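Local structure of erythrocyte binding antigen 140 (Plasmodium falciparum, 4GF2) at residues F291-S304 against N452-K464. The protein probably binds receptors on the host red cell surface, glycophorin C among them, through two Duffy-binding-like domains during erythrocyte invasion by the parasite. The protein carries 3 engineered substitutions. Residues are numbered along the deposited sequence; the frame is centred on the assembly and turned at random.
Sequences FLNGPAKNDVDIAS and NVWKVMSAVLKNK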
ATOM      1  N   PHE A 291       1.951 -10.300 -12.353  1.00 48.33           N
ATOM      2  CA  PHE A 291       0.669 -10.285 -13.052  1.00 50.45           C
ATOM      3  C   PHE A 291       0.315  -8.921 -13.639  1.00 54.20           C
ATOM      4  O   PHE A 291      -0.409  -8.840 -14.631  1.00 56.41           O
ATOM      5  CB  PHE A 291      -0.451 -10.726 -12.106  1.00 47.22           C
ATOM      6  CG  PHE A 291      -0.649 -12.214 -12.047  1.00 46.99           C
ATOM      7  CD1 PHE A 291       0.331 -13.040 -11.526  1.00 48.23           C
ATOM      8  CD2 PHE A 291      -1.825 -12.783 -12.500  1.00 45.60           C
ATOM      9  CE1 PHE A 291       0.144 -14.410 -11.468  1.00 48.29           C
ATOM     10  CE2 PHE A 291      -2.018 -14.152 -12.446  1.00 45.66           C
ATOM     11  CZ  PHE A 291      -1.034 -14.964 -11.927  1.00 47.16           C
ATOM     12  N   LEU A 292       0.812  -7.852 -13.025  1.00 54.63           N
ATOM     13  CA  LEU A 292       0.473  -6.500 -13.469  1.00 56.66           C
ATOM     14  C   LEU A 292       1.568  -5.843 -14.301  1.00 61.17           C
ATOM     15  O   LEU A 292       1.282  -4.999 -15.148  1.00 62.48           O
ATOM     16  CB  LEU A 292       0.157  -5.607 -12.270  1.00 54.43           C
ATOM     17  CG  LEU A 292      -1.170  -5.868 -11.559  1.00 52.34           C
ATOM     18  CD1 LEU A 292      -1.326  -4.903 -10.400  1.00 53.38           C
ATOM     19  CD2 LEU A 292      -2.350  -5.746 -12.515  1.00 52.87           C
ATOM     20  N   ASN A 293       2.817  -6.220 -14.051  1.00 64.23           N
ATOM     21  CA  ASN A 293       3.948  -5.569 -14.699  1.00 71.78           C
ATOM     22  C   ASN A 293       5.007  -6.526 -15.246  1.00 73.35           C
ATOM     23  O   ASN A 293       5.866  -6.117 -16.025  1.00 77.74           O
ATOM     24  CB  ASN A 293       4.615  -4.597 -13.719  1.00 75.96           C
ATOM     25  CG  ASN A 293       3.665  -3.522 -13.222  1.00 80.01           C
ATOM     26  OD1 ASN A 293       3.465  -2.504 -13.883  1.00 84.35           O
ATOM     27  ND2 ASN A 293       3.079  -3.744 -12.051  1.00 78.63           N
ATOM     28  N   GLY A 294       4.945  -7.793 -14.848  1.00 69.99           N
ATOM     29  CA  GLY A 294       6.008  -8.733 -15.157  1.00 71.08           C
ATOM     30  C   GLY A 294       5.600  -9.821 -16.131  1.00 72.46           C
ATOM     31  O   GLY A 294       4.675  -9.636 -16.923  1.00 75.49           O
ATOM     32  N   PRO A 295       6.293 -10.969 -16.072  1.00 70.31           N
ATOM     33  CA  PRO A 295       6.083 -12.112 -16.970  1.00 72.27           C
ATOM     34  C   PRO A 295       4.624 -12.554 -17.081  1.00 70.04           C
ATOM     35  O   PRO A 295       4.099 -12.660 -18.189  1.00 74.73           O
ATOM     36  CB  PRO A 295       6.921 -13.218 -16.324  1.00 71.44           C
ATOM     37  CG  PRO A 295       7.993 -12.496 -15.595  1.00 69.67           C
ATOM     38  CD  PRO A 295       7.363 -11.231 -15.093  1.00 67.47           C
ATOM     39  N   ALA A 296       3.982 -12.810 -15.947  1.00 61.86           N
ATOM     40  CA  ALA A 296       2.610 -13.307 -15.940  1.00 56.87           C
ATOM     41  C   ALA A 296       1.687 -12.421 -16.773  1.00 56.94           C
ATOM     42  O   ALA A 296       0.724 -12.901 -17.371  1.00 57.51           O
ATOM     43  CB  ALA A 296       2.099 -13.407 -14.514  1.00 51.88           C
ATOM     44  N   LYS A 297       1.997 -11.130 -16.817  1.00 57.65           N
ATOM     45  CA  LYS A 297       1.155 -10.157 -17.504  1.00 61.21           C
ATOM     46  C   LYS A 297       0.882 -10.543 -18.958  1.00 66.11           C
ATOM     47  O   LYS A 297      -0.248 -10.435 -19.429  1.00 68.51           O
ATOM     48  CB  LYS A 297       1.807  -8.774 -17.454  1.00 64.84           C
ATOM     49  CG  LYS A 297       0.972  -7.668 -18.077  1.00 70.23           C
ATOM     50  CD  LYS A 297       1.750  -6.366 -18.129  1.00 75.45           C
ATOM     51  CE  LYS A 297       0.962  -5.271 -18.824  1.00 80.84           C
ATOM     52  NZ  LYS A 297       1.725  -3.995 -18.893  1.00 84.81           N
ATOM     53  N   ASN A 298       1.918 -10.995 -19.660  1.00 68.04           N
ATOM     54  CA  ASN A 298       1.809 -11.286 -21.087  1.00 72.47           C
ATOM     55  C   ASN A 298       2.136 -12.737 -21.432  1.00 71.42           C
ATOM     56  O   ASN A 298       2.490 -13.044 -22.571  1.00 75.70           O
ATOM     57  CB  ASN A 298       2.736 -10.362 -21.883  1.00 79.17           C
ATOM     58  CG  ASN A 298       2.568  -8.903 -21.509  1.00 79.94           C
ATOM     59  OD1 ASN A 298       1.551  -8.283 -21.819  1.00 81.77           O
ATOM     60  ND2 ASN A 298       3.575  -8.344 -20.844  1.00 78.52           N
ATOM     61  N   ASP A 299       2.025 -13.627 -20.452  1.00 66.89           N
ATOM     62  CA  ASP A 299       2.333 -15.035 -20.670  1.00 69.42           C
ATOM     63  C   ASP A 299       1.423 -15.910 -19.821  1.00 67.92           C
ATOM     64  O   ASP A 299       1.662 -16.097 -18.628  1.00 66.85           O
ATOM     65  CB  ASP A 299       3.800 -15.320 -20.340  1.00 70.80           C
ATOM     66  CG  ASP A 299       4.227 -16.723 -20.735  1.00 75.50           C
ATOM     67  OD1 ASP A 299       3.388 -17.645 -20.671  1.00 74.01           O
ATOM     68  OD2 ASP A 299       5.405 -16.907 -21.111  1.00 80.95           O
ATOM     69  N   VAL A 300       0.382 -16.450 -20.447  1.00 69.00           N
ATOM     70  CA  VAL A 300      -0.624 -17.227 -19.736  1.00 66.72           C
ATOM     71  C   VAL A 300      -0.009 -18.446 -19.060  1.00 68.01           C
ATOM     72  O   VAL A 300      -0.370 -18.784 -17.931  1.00 66.98           O
ATOM     73  CB  VAL A 300      -1.748 -17.686 -20.679  1.00 68.53           C
ATOM     74  CG1 VAL A 300      -2.711 -18.619 -19.954  1.00 65.90           C
ATOM     75  CG2 VAL A 300      -2.491 -16.481 -21.240  1.00 68.97           C
ATOM     76  N   ASP A 301       0.917 -19.104 -19.750  1.00 71.58           N
ATOM     77  CA  ASP A 301       1.585 -20.275 -19.195  1.00 72.97           C
ATOM     78  C   ASP A 301       2.219 -19.943 -17.849  1.00 68.41           C
ATOM     79  O   ASP A 301       2.118 -20.717 -16.897  1.00 68.55           O
ATOM     80  CB  ASP A 301       2.649 -20.796 -20.159  1.00 81.48           C
ATOM     81  CG  ASP A 301       2.068 -21.223 -21.488  1.00 90.71           C
ATOM     82  OD1 ASP A 301       0.904 -21.679 -21.504  1.00 92.35           O
ATOM     83  OD2 ASP A 301       2.771 -21.101 -22.515  1.00 96.87           O
ATOM     84  N   ILE A 302       2.866 -18.786 -17.771  1.00 66.04           N
ATOM     85  CA  ILE A 302       3.519 -18.362 -16.539  1.00 63.07           C
ATOM     86  C   ILE A 302       2.483 -17.950 -15.502  1.00 60.77           C
ATOM     87  O   ILE A 302       2.548 -18.366 -14.345  1.00 59.02           O
ATOM     88  CB  ILE A 302       4.484 -17.195 -16.788  1.00 63.09           C
ATOM     89  CG1 ILE A 302       5.573 -17.620 -17.777  1.00 67.49           C
ATOM     90  CG2 ILE A 302       5.103 -16.731 -15.476  1.00 60.42           C
ATOM     91  CD1 ILE A 302       6.501 -16.497 -18.195  1.00 68.99           C
ATOM     92  N   ALA A 303       1.521 -17.137 -15.922  1.00 61.52           N
ATOM     93  CA  ALA A 303       0.444 -16.720 -15.034  1.00 58.93           C
ATOM     94  C   ALA A 303      -0.303 -17.933 -14.484  1.00 60.93           C
ATOM     95  O   ALA A 303      -0.880 -17.871 -13.399  1.00 58.83           O
ATOM     96  CB  ALA A 303      -0.513 -15.796 -15.762  1.00 57.47           C
ATOM     97  N   SER A 304      -0.282 -19.039 -15.226  1.00 64.99           N
ATOM     98  CA  SER A 304      -1.012 -20.241 -14.826  1.00 64.38           C
ATOM     99  C   SER A 304      -0.211 -21.133 -13.879  1.00 65.53           C
ATOM    100  O   SER A 304      -0.788 -21.895 -13.104  1.00 65.64           O
ATOM    101  CB  SER A 304      -1.426 -21.052 -16.058  1.00 65.75           C
ATOM    102  OG  SER A 304      -2.348 -20.337 -16.860  1.00 64.48           O
ATOM    103  N   ASN A 452      -8.182  -3.485 -11.735  1.00 57.06           N
ATOM    104  CA  ASN A 452      -6.971  -4.239 -11.438  1.00 55.95           C
ATOM    105  C   ASN A 452      -7.283  -5.671 -11.014  1.00 50.16           C
ATOM    106  O   ASN A 452      -6.554  -6.602 -11.354  1.00 49.65           O
ATOM    107  CB  ASN A 452      -6.156  -3.540 -10.349  1.00 58.13           C
ATOM    108  CG  ASN A 452      -5.311  -2.406 -10.892  1.00 64.46           C
ATOM    109  OD1 ASN A 452      -4.848  -2.450 -12.031  1.00 67.35           O
ATOM    110  ND2 ASN A 452      -5.101  -1.381 -10.072  1.00 66.33           N
ATOM    111  N   VAL A 453      -8.368  -5.849 -10.269  1.00 47.00           N
ATOM    112  CA  VAL A 453      -8.757  -7.179  -9.831  1.00 45.24           C
ATOM    113  C   VAL A 453      -9.008  -8.049 -11.057  1.00 48.07           C
ATOM    114  O   VAL A 453      -8.550  -9.189 -11.126  1.00 48.98           O
ATOM    115  CB  VAL A 453     -10.018  -7.144  -8.947  1.00 43.52           C
ATOM    116  CG1 VAL A 453     -10.527  -8.557  -8.686  1.00 40.83           C
ATOM    117  CG2 VAL A 453      -9.727  -6.431  -7.638  1.00 43.34           C
ATOM    118  N   TRP A 454      -9.727  -7.508 -12.032  1.00 49.75           N
ATOM    119  CA  TRP A 454     -10.005  -8.261 -13.244  1.00 50.71           C
ATOM    120  C   TRP A 454      -8.736  -8.493 -14.057  1.00 52.25           C
ATOM    121  O   TRP A 454      -8.576  -9.539 -14.684  1.00 53.17           O
ATOM    122  CB  TRP A 454     -11.043  -7.559 -14.115  1.00 52.24           C
ATOM    123  CG  TRP A 454     -11.252  -8.297 -15.390  1.00 54.24           C
ATOM    124  CD1 TRP A 454     -10.882  -7.901 -16.639  1.00 55.74           C
ATOM    125  CD2 TRP A 454     -11.847  -9.590 -15.536  1.00 52.52           C
ATOM    126  NE1 TRP A 454     -11.225  -8.862 -17.557  1.00 57.96           N
ATOM    127  CE2 TRP A 454     -11.820  -9.908 -16.905  1.00 54.96           C
ATOM    128  CE3 TRP A 454     -12.408 -10.505 -14.642  1.00 48.25           C
ATOM    129  CZ2 TRP A 454     -12.331 -11.101 -17.401  1.00 55.93           C
ATOM    130  CZ3 TRP A 454     -12.915 -11.687 -15.136  1.00 49.40           C
ATOM    131  CH2 TRP A 454     -12.873 -11.976 -16.503  1.00 53.18           C
ATOM    132  N   LYS A 455      -7.842  -7.508 -14.055  1.00 52.79           N
ATOM    133  CA  LYS A 455      -6.584  -7.624 -14.784  1.00 55.81           C
ATOM    134  C   LYS A 455      -5.794  -8.849 -14.342  1.00 53.06           C
ATOM    135  O   LYS A 455      -5.315  -9.617 -15.176  1.00 54.19           O
ATOM    136  CB  LYS A 455      -5.729  -6.367 -14.599  1.00 59.36           C
ATOM    137  CG  LYS A 455      -6.050  -5.248 -15.576  1.00 65.34           C
ATOM    138  CD  LYS A 455      -5.171  -4.028 -15.345  1.00 68.77           C
ATOM    139  CE  LYS A 455      -5.433  -2.957 -16.391  1.00 75.57           C
ATOM    140  NZ  LYS A 455      -4.616  -1.736 -16.165  1.00 79.03           N
ATOM    141  N   VAL A 456      -5.657  -9.035 -13.030  1.00 51.37           N
ATOM    142  CA  VAL A 456      -4.845 -10.133 -12.517  1.00 53.11           C
ATOM    143  C   VAL A 456      -5.544 -11.479 -12.689  1.00 55.85           C
ATOM    144  O   VAL A 456      -4.888 -12.494 -12.918  1.00 61.98           O
ATOM    145  CB  VAL A 456      -4.443  -9.932 -11.028  1.00 49.23           C
ATOM    146  CG1 VAL A 456      -3.661  -8.639 -10.857  1.00 49.66           C
ATOM    147  CG2 VAL A 456      -5.657  -9.947 -10.122  1.00 46.74           C
ATOM    148  N   MET A 457      -6.869 -11.491 -12.593  1.00 50.87           N
ATOM    149  CA  MET A 457      -7.619 -12.735 -12.738  1.00 47.51           C
ATOM    150  C   MET A 457      -7.683 -13.166 -14.194  1.00 52.11           C
ATOM    151  O   MET A 457      -7.695 -14.357 -14.493  1.00 54.28           O
ATOM    152  CB  MET A 457      -9.038 -12.584 -12.186  1.00 43.02           C
ATOM    153  CG  MET A 457      -9.106 -12.399 -10.678  1.00 38.89           C
ATOM    154  SD  MET A 457     -10.803 -12.460 -10.068  1.00 44.86           S
ATOM    155  CE  MET A 457     -11.141 -14.214 -10.150  1.00 52.73           C
ATOM    156  N   SER A 458      -7.720 -12.192 -15.097  1.00 54.61           N
ATOM    157  CA  SER A 458      -7.842 -12.472 -16.519  1.00 60.62           C
ATOM    158  C   SER A 458      -6.520 -12.942 -17.114  1.00 60.60           C
ATOM    159  O   SER A 458      -6.466 -13.361 -18.274  1.00 63.59           O
ATOM    160  CB  SER A 458      -8.326 -11.227 -17.264  1.00 67.68           C
ATOM    161  OG  SER A 458      -7.405 -10.157 -17.137  1.00 71.04           O
ATOM    162  N   ALA A 459      -5.460 -12.875 -16.316  1.00 57.92           N
ATOM    163  CA  ALA A 459      -4.125 -13.229 -16.785  1.00 59.53           C
ATOM    164  C   ALA A 459      -3.978 -14.723 -17.052  1.00 59.81           C
ATOM    165  O   ALA A 459      -3.067 -15.143 -17.764  1.00 62.89           O
ATOM    166  CB  ALA A 459      -3.086 -12.780 -15.778  1.00 56.86           C
ATOM    167  N   VAL A 460      -4.871 -15.527 -16.484  1.00 57.61           N
ATOM    168  CA  VAL A 460      -4.785 -16.977 -16.647  1.00 59.99           C
ATOM    169  C   VAL A 460      -5.565 -17.485 -17.860  1.00 64.19           C
ATOM    170  O   VAL A 460      -5.638 -18.693 -18.090  1.00 67.43           O
ATOM    171  CB  VAL A 460      -5.286 -17.714 -15.394  1.00 57.15           C
ATOM    172  CG1 VAL A 460      -4.534 -17.232 -14.164  1.00 54.05           C
ATOM    173  CG2 VAL A 460      -6.788 -17.524 -15.222  1.00 56.54           C
ATOM    174  N   LEU A 461      -6.131 -16.569 -18.640  1.00 64.39           N
ATOM    175  CA  LEU A 461      -6.935 -16.942 -19.801  1.00 66.89           C
ATOM    176  C   LEU A 461      -6.205 -16.695 -21.121  1.00 73.61           C
ATOM    177  O   LEU A 461      -5.539 -15.674 -21.289  1.00 74.22           O
ATOM    178  CB  LEU A 461      -8.241 -16.149 -19.809  1.00 65.59           C
ATOM    179  CG  LEU A 461      -9.150 -16.320 -18.594  1.00 62.42           C
ATOM    180  CD1 LEU A 461     -10.225 -15.249 -18.596  1.00 63.96           C
ATOM    181  CD2 LEU A 461      -9.775 -17.705 -18.577  1.00 62.49           C
ATOM    182  N   LYS A 462      -6.338 -17.632 -22.055  1.00 79.98           N
ATOM    183  CA  LYS A 462      -5.870 -17.415 -23.417  1.00 88.12           C
ATOM    184  C   LYS A 462      -6.745 -16.336 -24.036  1.00 87.41           C
ATOM    185  O   LYS A 462      -7.942 -16.271 -23.751  1.00 84.76           O
ATOM    186  CB  LYS A 462      -5.976 -18.699 -24.241  1.00 97.10           C
ATOM    187  CG  LYS A 462      -5.167 -19.871 -23.711  1.00 99.22           C
ATOM    188  CD  LYS A 462      -5.388 -21.109 -24.569  1.00105.10           C
ATOM    189  CE  LYS A 462      -4.635 -22.315 -24.034  1.00104.55           C
ATOM    190  NZ  LYS A 462      -4.905 -23.539 -24.839  1.00108.80           N
ATOM    191  N   ASN A 463      -6.156 -15.492 -24.878  1.00 93.06           N
ATOM    192  CA  ASN A 463      -6.894 -14.389 -25.483  1.00 97.97           C
ATOM    193  C   ASN A 463      -7.794 -13.716 -24.453  1.00 94.89           C
ATOM    194  O   ASN A 463      -8.999 -13.962 -24.414  1.00 94.91           O
ATOM    195  CB  ASN A 463      -7.737 -14.886 -26.660  1.00106.07           C
ATOM    196  CG  ASN A 463      -6.900 -15.519 -27.756  1.00112.07           C
ATOM    197  OD1 ASN A 463      -6.322 -14.824 -28.592  1.00116.62           O
ATOM    198  ND2 ASN A 463      -6.837 -16.847 -27.762  1.00111.40           N
ATOM    199  N   LYS A 464      -7.202 -12.865 -23.621  1.00 92.69           N
ATOM    200  CA  LYS A 464      -7.920 -12.245 -22.512  1.00 88.56           C
ATOM    201  C   LYS A 464      -9.133 -11.450 -22.994  1.00 93.59           C
ATOM    202  O   LYS A 464     -10.195 -11.495 -22.375  1.00 93.44           O
ATOM    203  CB  LYS A 464      -6.984 -11.337 -21.709  1.00 85.83           C
ATOM    204  CG  LYS A 464      -5.694 -12.015 -21.263  1.00 87.37           C
ATOM    205  CD  LYS A 464      -5.047 -11.289 -20.090  1.00 89.62           C
ATOM    206  CE  LYS A 464      -4.734  -9.841 -20.417  1.00 98.29           C
ATOM    207  NZ  LYS A 464      -4.201  -9.112 -19.232  1.00 98.56           N
TER
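Ser-304 OG lies 3.9 Å from Val-460 O, and the two oxygens are joined through a third group: Lys-380, from helix 361-382, hydrogen-bonds to both. The hydroxyl accepts from Lys-380 NZ and donates its own proton to Val-300 O, 2.7 Å from OG, approaching from above the carbonyl plane (43° out of it). With OG anti to the carbonyl carbon (chi1 -65°), the hydroxyl folds back to the carbonyl one turn earlier in helix 300-304. Asp-299 caps the start of that helix, its OD1 accepting from Ile-302 N.

Around this polar group, methyls and ring carbons meet backbone carbonyls and other apolar groups. Val-300 spreads its two methyls along the chain leaving helix 435-457: CG1 rests against Val-460 O, while CG2 comes within 3.2 Å of Leu-461 O. With CG1 anti to the backbone N (chi1 174°), the branches fork over successive carbonyls. Ala-303 CB sits 3.3 Å from Ala-459 O and also touches the Ala-459 methyl.

Farther along, the ring of Phe-291 turns its edge to Val-456 O, with CD2 at 3.1 Å. Ala-459 CB meets the same ring obliquely, and Ala-296 CB covers one face of it from within its own segment. Leu-292 CD2 packs on Val-456 CG1 at 3.6 Å; the leucine and Lys-455 side chains cross at about a right angle. Ile-373 of helix 361-382 touches both Phe-291 and Val-456, extending the apolar layer.

The contact thus joins helices 285-293 and 300-304 to the end of helix 435-457, within the second Duffy-binding-like region. Methyls and a ring edge supply the direct packing, whereas hydrogen bonds from Lys-380, and from Gln-377 to Ala-303 O, tie both segments to helix 361-382; the lysine's presumably positive charge would polarise the Val-460 carbonyl.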